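Local coordinates for protein monomethylamine methyltransferase MtmB1 (Methanosarcina barkeri, PDB 1TV2) that catalyses transfer of the methyl group of monomethylamine to the corrinoid cofactor of its partner protein MtmC, a step in methanogenesis from methylamine, at residues Ala122-Gln127 and Glu362-Val367; Thr225-Val230 and Ser253-Asp258; Asn332-Cys337 and Ala351-Asp356. All coordinates share one frame; numbering follows the deposited sequence.

Contact 1 of 3, residues Ala122-Gln127 and Glu362-Val367. With BG5 (5-hydroxyamino-3-methyl-pyrrolidine-2-carboxylic acid), chain B.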
loop_
_atom_site.group_PDB
_atom_site.type_symbol
_atom_site.label_atom_id
_atom_site.label_comp_id
_atom_site.label_asym_id
_atom_site.label_seq_id
_atom_site.Cartn_x
_atom_site.Cartn_y
_atom_site.Cartn_z
ATOM N N ALA A 122 11.410 33.979 -3.516
ATOM C CA ALA A 122 11.205 32.574 -3.852
ATOM C C ALA A 122 10.639 32.410 -5.257
ATOM O O ALA A 122 9.807 33.201 -5.705
ATOM C CB ALA A 122 10.273 31.925 -2.835
ATOM N N LYS A 123 11.098 31.375 -5.949
ATOM C CA LYS A 123 10.644 31.093 -7.306
ATOM C C LYS A 123 9.334 30.312 -7.286
ATOM O O LYS A 123 9.133 29.437 -6.444
ATOM C CB LYS A 123 11.707 30.276 -8.045
ATOM C CG LYS A 123 11.378 29.935 -9.488
ATOM C CD LYS A 123 12.447 29.008 -10.060
ATOM C CE LYS A 123 12.264 28.764 -11.555
ATOM N NZ LYS A 123 13.224 27.726 -12.037
ATOM N N PRO A 124 8.414 30.633 -8.205
ATOM C CA PRO A 124 7.151 29.893 -8.214
ATOM C C PRO A 124 7.369 28.485 -8.754
ATOM O O PRO A 124 8.428 28.175 -9.304
ATOM C CB PRO A 124 6.263 30.734 -9.132
ATOM C CG PRO A 124 7.241 31.354 -10.073
ATOM C CD PRO A 124 8.371 31.761 -9.149
ATOM N N ILE A 125 6.371 27.631 -8.574
ATOM C CA ILE A 125 6.443 26.270 -9.080
ATOM C C ILE A 125 6.236 26.363 -10.590
ATOM O O ILE A 125 5.345 27.075 -11.060
ATOM C CB ILE A 125 5.325 25.393 -8.469
ATOM C CG1 ILE A 125 5.548 25.246 -6.960
ATOM C CG2 ILE A 125 5.281 24.032 -9.157
ATOM C CD1 ILE A 125 6.852 24.563 -6.591
ATOM N N VAL A 126 7.063 25.653 -11.347
ATOM C CA VAL A 126 6.957 25.657 -12.802
ATOM C C VAL A 126 6.237 24.390 -13.256
ATOM O O VAL A 126 6.789 23.290 -13.200
ATOM C CB VAL A 126 8.353 25.715 -13.466
ATOM C CG1 VAL A 126 8.220 25.619 -14.980
ATOM C CG2 VAL A 126 9.053 27.015 -13.084
ATOM N N GLN A 127 4.993 24.553 -13.690
ATOM C CA GLN A 127 4.189 23.433 -14.163
ATOM C C GLN A 127 4.214 23.462 -15.687
ATOM O O GLN A 127 3.524 24.272 -16.307
ATOM C CB GLN A 127 2.758 23.573 -13.650
ATOM C CG GLN A 127 1.834 22.447 -14.061
ATOM C CD GLN A 127 0.615 22.366 -13.168
ATOM O OE1 GLN A 127 -0.388 23.054 -13.388
ATOM N NE2 GLN A 127 0.703 21.539 -12.134
ATOM N N GLU A 362 1.828 31.374 -7.239
ATOM C CA GLU A 362 2.563 30.254 -6.666
ATOM C C GLU A 362 2.912 29.228 -7.745
ATOM O O GLU A 362 3.919 28.524 -7.637
ATOM C CB GLU A 362 1.745 29.562 -5.569
ATOM C CG GLU A 362 1.702 30.276 -4.219
ATOM C CD GLU A 362 0.781 31.479 -4.203
ATOM O OE1 GLU A 362 -0.244 31.459 -4.919
ATOM O OE2 GLU A 362 1.072 32.439 -3.455
ATOM N N ILE A 363 2.079 29.153 -8.782
ATOM C CA ILE A 363 2.285 28.194 -9.868
ATOM C C ILE A 363 2.143 28.790 -11.269
ATOM O O ILE A 363 1.194 29.525 -11.549
ATOM C CB ILE A 363 1.278 27.021 -9.757
ATOM C CG1 ILE A 363 1.468 26.289 -8.426
ATOM C CG2 ILE A 363 1.450 26.063 -10.933
ATOM C CD1 ILE A 363 0.390 25.248 -8.144
ATOM N N LEU A 364 3.092 28.470 -12.148
ATOM C CA LEU A 364 3.041 28.931 -13.534
ATOM C C LEU A 364 2.730 27.676 -14.353
ATOM O O LEU A 364 3.497 26.716 -14.339
ATOM C CB LEU A 364 4.388 29.517 -13.969
ATOM C CG LEU A 364 5.041 30.538 -13.034
ATOM C CD1 LEU A 364 6.282 31.109 -13.707
ATOM C CD2 LEU A 364 4.060 31.649 -12.694
ATOM N N SER A 365 1.601 27.680 -15.056
ATOM C CA SER A 365 1.189 26.517 -15.836
ATOM C C SER A 365 1.177 26.824 -17.341
ATOM O O SER A 365 0.269 27.495 -17.840
ATOM C CB SER A 365 -0.202 26.072 -15.364
ATOM O OG SER A 365 -0.508 24.748 -15.775
ATOM N N GLY A 366 2.189 26.329 -18.054
ATOM C CA GLY A 366 2.288 26.566 -19.487
ATOM C C GLY A 366 3.157 25.538 -20.197
ATOM O O GLY A 366 3.709 24.652 -19.544
ATOM N N VAL A 367 3.337 25.668 -21.513
ATOM C CA VAL A 367 2.781 26.761 -22.311
ATOM C C VAL A 367 1.899 26.275 -23.468
ATOM O O VAL A 367 2.319 25.446 -24.272
ATOM C CB VAL A 367 3.927 27.612 -22.913
ATOM C CG1 VAL A 367 3.357 28.756 -23.746
ATOM C CG2 VAL A 367 4.831 28.137 -21.793
HETATM C C1 BG5 B . -3.965 24.146 -16.991
HETATM C C2 BG5 B . -4.962 24.621 -18.040
HETATM C C3 BG5 B . -4.811 23.858 -19.345
HETATM C C4 BG5 B . -5.924 22.808 -19.343
HETATM C C5 BG5 B . -7.041 23.351 -18.454
HETATM C C6 BG5 B . -4.965 24.827 -20.385
HETATM N N1 BG5 B . -6.424 24.449 -17.610
HETATM O O1 BG5 B . -2.861 24.693 -16.915
HETATM N N2 BG5 B . -7.511 22.317 -17.586
HETATM O O2 BG5 B . -6.981 21.970 -16.281
#

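Contact 2 of 3, residues Thr225-Val230 and Ser253-Asp258. With BG5 (5-hydroxyamino-3-methyl-pyrrolidine-2-carboxylic acid), chain B.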
loop_
_atom_site.group_PDB
_atom_site.type_symbol
_atom_site.label_atom_id
_atom_site.label_comp_id
_atom_site.label_asym_id
_atom_site.label_seq_id
_atom_site.Cartn_x
_atom_site.Cartn_y
_atom_site.Cartn_z
ATOM N N THR A 225 -2.190 13.250 -5.013
ATOM C CA THR A 225 -1.072 14.192 -5.050
ATOM C C THR A 225 -0.963 14.955 -6.378
ATOM O O THR A 225 0.029 15.648 -6.626
ATOM C CB THR A 225 0.270 13.482 -4.778
ATOM O OG1 THR A 225 0.388 12.339 -5.632
ATOM C CG2 THR A 225 0.348 13.033 -3.319
ATOM N N ASP A 226 -1.975 14.815 -7.233
ATOM C CA ASP A 226 -2.009 15.523 -8.515
ATOM C C ASP A 226 -3.094 16.597 -8.420
ATOM O O ASP A 226 -4.027 16.460 -7.626
ATOM C CB ASP A 226 -2.367 14.574 -9.664
ATOM C CG ASP A 226 -1.355 13.461 -9.850
ATOM O OD1 ASP A 226 -0.143 13.760 -9.942
ATOM O OD2 ASP A 226 -1.777 12.287 -9.918
ATOM N N SER A 227 -2.978 17.660 -9.215
ATOM C CA SER A 227 -3.989 18.720 -9.202
ATOM C C SER A 227 -5.161 18.288 -10.081
ATOM O O SER A 227 -4.969 17.930 -11.242
ATOM C CB SER A 227 -3.416 20.041 -9.732
ATOM O OG SER A 227 -2.438 20.571 -8.854
ATOM N N HIS A 228 -6.367 18.328 -9.520
ATOM C CA HIS A 228 -7.574 17.931 -10.245
ATOM C C HIS A 228 -8.350 19.155 -10.706
ATOM O O HIS A 228 -8.795 19.969 -9.893
ATOM C CB HIS A 228 -8.435 17.040 -9.350
ATOM C CG HIS A 228 -7.757 15.763 -8.967
ATOM N ND1 HIS A 228 -8.242 14.522 -9.324
ATOM C CD2 HIS A 228 -6.588 15.538 -8.323
ATOM C CE1 HIS A 228 -7.398 13.590 -8.920
ATOM N NE2 HIS A 228 -6.385 14.179 -8.310
ATOM N N GLU A 229 -8.524 19.266 -12.019
ATOM C CA GLU A 229 -9.186 20.422 -12.601
ATOM C C GLU A 229 -10.699 20.438 -12.670
ATOM O O GLU A 229 -11.344 19.425 -12.925
ATOM C CB GLU A 229 -8.639 20.676 -14.013
ATOM C CG GLU A 229 -9.104 19.679 -15.094
ATOM C CD GLU A 229 -10.488 20.004 -15.673
ATOM O OE1 GLU A 229 -10.813 21.205 -15.808
ATOM O OE2 GLU A 229 -11.243 19.061 -16.013
ATOM N N VAL A 230 -11.244 21.623 -12.433
ATOM C CA VAL A 230 -12.672 21.883 -12.537
ATOM C C VAL A 230 -12.703 23.323 -13.053
ATOM O O VAL A 230 -11.973 24.184 -12.551
ATOM C CB VAL A 230 -13.413 21.755 -11.178
ATOM C CG1 VAL A 230 -12.917 22.789 -10.185
ATOM C CG2 VAL A 230 -14.917 21.899 -11.411
ATOM N N SER A 253 -10.306 12.897 -1.494
ATOM C CA SER A 253 -9.235 13.652 -0.838
ATOM C C SER A 253 -8.195 14.142 -1.859
ATOM O O SER A 253 -6.995 14.174 -1.570
ATOM C CB SER A 253 -8.552 12.783 0.234
ATOM O OG SER A 253 -7.904 13.574 1.228
ATOM N N ASP A 254 -8.667 14.526 -3.046
ATOM C CA ASP A 254 -7.804 15.022 -4.122
ATOM C C ASP A 254 -7.504 16.514 -4.009
ATOM O O ASP A 254 -8.350 17.295 -3.572
ATOM C CB ASP A 254 -8.457 14.827 -5.500
ATOM C CG ASP A 254 -8.552 13.379 -5.922
ATOM O OD1 ASP A 254 -7.658 12.587 -5.563
ATOM O OD2 ASP A 254 -9.519 13.047 -6.648
ATOM N N ILE A 255 -6.304 16.904 -4.427
ATOM C CA ILE A 255 -5.928 18.315 -4.446
ATOM C C ILE A 255 -6.790 18.882 -5.574
ATOM O O ILE A 255 -6.780 18.357 -6.690
ATOM C CB ILE A 255 -4.436 18.501 -4.811
ATOM C CG1 ILE A 255 -3.549 17.958 -3.687
ATOM C CG2 ILE A 255 -4.144 19.968 -5.088
ATOM C CD1 ILE A 255 -3.761 18.633 -2.362
ATOM N N ILE A 256 -7.535 19.941 -5.284
ATOM C CA ILE A 256 -8.430 20.536 -6.273
ATOM C C ILE A 256 -7.953 21.860 -6.863
ATOM O O ILE A 256 -7.633 22.804 -6.136
ATOM C CB ILE A 256 -9.840 20.766 -5.663
ATOM C CG1 ILE A 256 -10.469 19.418 -5.294
ATOM C CG2 ILE A 256 -10.725 21.546 -6.649
ATOM C CD1 ILE A 256 -11.797 19.532 -4.572
ATOM N N MET A 257 -7.904 21.920 -8.189
ATOM C CA MET A 257 -7.513 23.145 -8.864
ATOM C C MET A 257 -8.727 23.691 -9.598
ATOM O O MET A 257 -9.175 23.112 -10.589
ATOM C CB MET A 257 -6.401 22.915 -9.885
ATOM C CG MET A 257 -6.016 24.211 -10.607
ATOM S SD MET A 257 -5.243 23.977 -12.216
ATOM C CE MET A 257 -6.689 23.606 -13.208
ATOM N N ASP A 258 -9.266 24.795 -9.092
ATOM C CA ASP A 258 -10.411 25.439 -9.717
ATOM C C ASP A 258 -9.825 26.441 -10.704
ATOM O O ASP A 258 -8.889 27.161 -10.363
ATOM C CB ASP A 258 -11.240 26.169 -8.654
ATOM C CG ASP A 258 -12.254 27.126 -9.255
ATOM O OD1 ASP A 258 -13.451 26.772 -9.330
ATOM O OD2 ASP A 258 -11.842 28.234 -9.658
HETATM C C1 BG5 B . -3.965 24.146 -16.991
HETATM C C2 BG5 B . -4.962 24.621 -18.040
HETATM C C3 BG5 B . -4.811 23.858 -19.345
HETATM C C4 BG5 B . -5.924 22.808 -19.343
HETATM C C5 BG5 B . -7.041 23.351 -18.454
HETATM C C6 BG5 B . -4.965 24.827 -20.385
HETATM N N1 BG5 B . -6.424 24.449 -17.610
HETATM O O1 BG5 B . -2.861 24.693 -16.915
HETATM N N2 BG5 B . -7.511 22.317 -17.586
HETATM O O2 BG5 B . -6.981 21.970 -16.281
#

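Contact 3 of 3, residues Asn332-Cys337 and Ala351-Asp356. With BG5 (5-hydroxyamino-3-methyl-pyrrolidine-2-carboxylic acid), chain B.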
loop_
_atom_site.group_PDB
_atom_site.type_symbol
_atom_site.label_atom_id
_atom_site.label_comp_id
_atom_site.label_asym_id
_atom_site.label_seq_id
_atom_site.Cartn_x
_atom_site.Cartn_y
_atom_site.Cartn_z
ATOM N N ASN A 332 -1.402 30.790 -12.901
ATOM C CA ASN A 332 -1.913 31.403 -14.124
ATOM C C ASN A 332 -1.480 30.520 -15.297
ATOM O O ASN A 332 -0.406 29.910 -15.253
ATOM C CB ASN A 332 -1.358 32.829 -14.270
ATOM C CG ASN A 332 -2.140 33.667 -15.275
ATOM O OD1 ASN A 332 -3.216 33.274 -15.727
ATOM N ND2 ASN A 332 -1.606 34.838 -15.614
ATOM N N GLN A 333 -2.323 30.436 -16.327
ATOM C CA GLN A 333 -2.034 29.610 -17.501
ATOM C C GLN A 333 -1.578 30.448 -18.693
ATOM O O GLN A 333 -2.018 31.584 -18.878
ATOM C CB GLN A 333 -3.255 28.759 -17.865
ATOM C CG GLN A 333 -4.518 29.545 -18.131
ATOM C CD GLN A 333 -5.760 28.673 -18.068
ATOM O OE1 GLN A 333 -5.941 27.766 -18.879
ATOM N NE2 GLN A 333 -6.620 28.945 -17.092
ATOM N N TYR A 334 -0.709 29.857 -19.508
ATOM C CA TYR A 334 -0.096 30.536 -20.645
ATOM C C TYR A 334 -0.626 30.222 -22.041
ATOM O O TYR A 334 -0.537 29.086 -22.511
ATOM C CB TYR A 334 1.417 30.268 -20.613
ATOM C CG TYR A 334 2.120 30.860 -19.409
ATOM C CD1 TYR A 334 1.695 30.567 -18.109
ATOM C CD2 TYR A 334 3.178 31.756 -19.569
ATOM C CE1 TYR A 334 2.298 31.162 -17.002
ATOM C CE2 TYR A 334 3.791 32.355 -18.469
ATOM C CZ TYR A 334 3.344 32.060 -17.191
ATOM O OH TYR A 334 3.910 32.693 -16.110
ATOM N N TYR A 335 -1.151 31.249 -22.704
ATOM C CA TYR A 335 -1.675 31.122 -24.060
ATOM C C TYR A 335 -1.113 32.190 -24.997
ATOM O O TYR A 335 -1.720 33.246 -25.177
ATOM C CB TYR A 335 -3.200 31.228 -24.073
ATOM C CG TYR A 335 -3.919 29.952 -23.721
ATOM C CD1 TYR A 335 -4.128 29.585 -22.390
ATOM C CD2 TYR A 335 -4.401 29.111 -24.723
ATOM C CE1 TYR A 335 -4.805 28.410 -22.068
ATOM C CE2 TYR A 335 -5.073 27.938 -24.414
ATOM C CZ TYR A 335 -5.275 27.594 -23.088
ATOM O OH TYR A 335 -5.957 26.440 -22.787
ATOM N N PRO A 336 0.065 31.939 -25.589
ATOM C CA PRO A 336 0.683 32.899 -26.512
ATOM C C PRO A 336 0.022 32.774 -27.884
ATOM O O PRO A 336 -0.595 31.751 -28.181
ATOM C CB PRO A 336 2.146 32.447 -26.575
ATOM C CG PRO A 336 2.326 31.586 -25.348
ATOM C CD PRO A 336 1.014 30.868 -25.245
ATOM N N CYS A 337 0.161 33.805 -28.714
ATOM C CA CYS A 337 -0.404 33.776 -30.061
ATOM C C CYS A 337 0.511 32.966 -30.979
ATOM O O CYS A 337 0.052 32.101 -31.728
ATOM C CB CYS A 337 -0.533 35.194 -30.627
ATOM S SG CYS A 337 -1.675 36.276 -29.748
ATOM N N ALA A 351 6.904 37.517 -20.991
ATOM C CA ALA A 351 6.193 38.661 -20.427
ATOM C C ALA A 351 5.233 38.196 -19.333
ATOM O O ALA A 351 5.127 38.826 -18.274
ATOM C CB ALA A 351 5.423 39.401 -21.524
ATOM N N GLN A 352 4.537 37.089 -19.584
ATOM C CA GLN A 352 3.595 36.575 -18.599
ATOM C C GLN A 352 4.329 35.998 -17.390
ATOM O O GLN A 352 3.887 36.162 -16.257
ATOM C CB GLN A 352 2.684 35.505 -19.209
ATOM C CG GLN A 352 1.467 35.230 -18.330
ATOM C CD GLN A 352 0.486 34.251 -18.939
ATOM O OE1 GLN A 352 0.330 34.184 -20.163
ATOM N NE2 GLN A 352 -0.203 33.497 -18.083
ATOM N N SER A 353 5.454 35.327 -17.632
ATOM C CA SER A 353 6.230 34.753 -16.537
ATOM C C SER A 353 6.697 35.874 -15.606
ATOM O O SER A 353 6.650 35.739 -14.381
ATOM C CB SER A 353 7.438 33.985 -17.077
ATOM O OG SER A 353 8.221 33.463 -16.011
ATOM N N ILE A 354 7.151 36.979 -16.192
ATOM C CA ILE A 354 7.599 38.118 -15.404
ATOM C C ILE A 354 6.423 38.639 -14.574
ATOM O O ILE A 354 6.537 38.840 -13.362
ATOM C CB ILE A 354 8.117 39.261 -16.315
ATOM C CG1 ILE A 354 9.396 38.819 -17.028
ATOM C CG2 ILE A 354 8.370 40.521 -15.489
ATOM C CD1 ILE A 354 9.856 39.780 -18.115
ATOM N N THR A 355 5.287 38.840 -15.234
ATOM C CA THR A 355 4.087 39.341 -14.570
ATOM C C THR A 355 3.625 38.415 -13.449
ATOM O O THR A 355 3.404 38.858 -12.322
ATOM C CB THR A 355 2.925 39.506 -15.569
ATOM O OG1 THR A 355 3.327 40.389 -16.625
ATOM C CG2 THR A 355 1.694 40.090 -14.871
ATOM N N ASP A 356 3.486 37.129 -13.760
ATOM C CA ASP A 356 3.031 36.154 -12.775
ATOM C C ASP A 356 3.969 36.019 -11.582
ATOM O O ASP A 356 3.527 35.970 -10.433
ATOM C CB ASP A 356 2.847 34.777 -13.426
ATOM C CG ASP A 356 1.674 34.736 -14.384
ATOM O OD1 ASP A 356 0.752 35.567 -14.226
ATOM O OD2 ASP A 356 1.665 33.862 -15.281
HETATM C C1 BG5 B . -3.965 24.146 -16.991
HETATM C C2 BG5 B . -4.962 24.621 -18.040
HETATM C C3 BG5 B . -4.811 23.858 -19.345
HETATM C C4 BG5 B . -5.924 22.808 -19.343
HETATM C C5 BG5 B . -7.041 23.351 -18.454
HETATM C C6 BG5 B . -4.965 24.827 -20.385
HETATM N N1 BG5 B . -6.424 24.449 -17.610
HETATM O O1 BG5 B . -2.861 24.693 -16.915
HETATM N N2 BG5 B . -7.511 22.317 -17.586
HETATM O O2 BG5 B . -6.981 21.970 -16.281
#

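Contact 1 of 3, residues Ala122-Gln127 and Glu362-Val367
Ile125, Val126 and Gln127 run beside Ile363, Leu364 and Ser365 as parallel strands, their axes 4.8 Å apart and their directions differing by 16°. Backbone hydrogen bonds carry most of the pairing. Ile125 N donates to Glu362 O (2.8 Å) and Ile125 O receives Leu364 N (2.9 Å); Gln127 repeats the pattern, its N giving to Leu364 O and its O accepting from Gly366 N. These are the first and last strands of the (βα)8 barrel, so the pairing closes the cylinder.

Apolar contacts occupy both faces. On the face of Leu364 and Val126, the ring carbon CG of Pro124 meets Leu364 CD1 at 3.8 Å, and Met386 of helix 380-393 packs against Leu364 and Val126. On the other face, Ile363 lays CG1 against Ile125 CB and CG2 against Gln127 CB, while Trp293 lies against Ile363 and Gln127.

The polar contact sits on this second face, farther along the strands. With OG anti to the backbone N (chi1 -163°), the Ser365 hydroxyl is carried to where it meets two oxygens: OG lies 2.9 Å from Gln127 OE1 and 2.6 Å from O1 of the bound group BG5. Gln127 NE2 bonds to Thr155 OG1, which helps to set the turn of the amide. The single hydroxyl proton of Ser365 therefore has two oxygens competing for it, and the barrel seam is linked directly to the group in the central pocket.

Contact 2 of 3, residues Thr225-Val230 and Ser253-Asp258
The pocket that holds BG5 is lined in part by two neighbouring barrel strands, which bring Glu229 CB and Met257 CE to 3.6 Å from each other beneath the ligand's hydroxylamine oxygen. That oxygen, O2, lies 3.1 Å from Glu229 CB and 3.5 Å from Met257 CE. In Glu229, chi1 73° puts CG between the backbone N and the carbonyl carbon, which brings CG as well as CB close to O2; the bend at chi2 then turns the carboxylate. BG5 itself is consistent with the ring of this protein's pyrrolysine carrying added hydroxylamine; Glu205 is hydrogen-bonded to it, and C1, with one oxygen only, suggests an amide link to Lys202 NZ.

Behind this lining, the strands 227-231 and 255-259 are the outer members of a beta-alpha-beta unit whose helix is 240-251. Their parallel pairing rests on His228 N to Ile255 O (2.9 Å), Met257 N to His228 O (2.7 Å) and the more bent Val230 N to Met257 O (3.1 Å). The chain enters the second strand from a Schellman motif at Ser253 that ends the helix.

On the face turned toward that helix, the carboxylate of Asp254 stacks on the His228 ring, the two planes only 9° apart, and Asp254 CB sits 3.5 Å from the ring centroid as a CH-pi contact. His228 NE2 bonds to Thr223 O, which helps to hold the ring's rotation, and Tyr249 meets the ring edge-to-face. Farther along, Val230 CG1 rests 4.3 Å from Ile256 CG2 and also touches CB of Asp258, a residue whose OD2 bonds to His294.

Contact 3 of 3, residues Asn332-Cys337 and Ala351-Asp356
Asn332 and Asp356 lie 7.0 Å apart at their CA atoms, and Tyr334 and Gln352 7.4 Å, where the end of a strand and the loop after it pass along one side of a helix. Both belong to the beta-alpha-beta unit of strand 330-333, helix 343-359 and strand 363-366, the last of the (βα)8 barrel.

Asn332 ND2 gives a nearly straight bond to Asp356 OD1, entering on its syn lone pair at 2.8 Å and staying in the amide's own plane. Asp356 OD2 lies 2.7 Å from Tyr334 OH, so the carboxylate spans two side chains of the strand end. Between them stretches Gln352, extended with CG anti to the backbone N (chi1 -165°). Its amide stacks on the Tyr334 ring, planes 7° apart, with NE2 3.4 Å above the ring plane toward its rim. OE1 is hydrogen-bonded to Thr306 OG1.

Facing the barrel interior, Tyr335 OH approaches BG5 C6 to 3.1 Å. On the helix side, the carbonyl of Gln333 can only accept and so settles which end of the Gln352 amide is nitrogen: Gln352 NE2 donates at 174° to Gln333 O, 2.8 Å away, arriving from above the carbonyl plane.

From the N terminus, strand 125-128 comes first and waits through more than 230 residues for strand 363-366, so contact 1 is the long closure joining first and last barrel strands. Inside that loop lie the other two, in series and without crossing: contact 2 closes over 22 residues, joining the fourth and fifth strands, and contact 3 over 13, fixing helix 343-359 against the end of strand 330-333. Contacts 1 and 3 touch, through Ser365 N to Asn332 O and Ser365 O to Tyr334 N, probable hydrogen bonds at and just beyond that strand's end. Contact 2 sits apart, its centre 16 Å from that of contact 1 and 22 Å from that of contact 3, yet all three reach BG5.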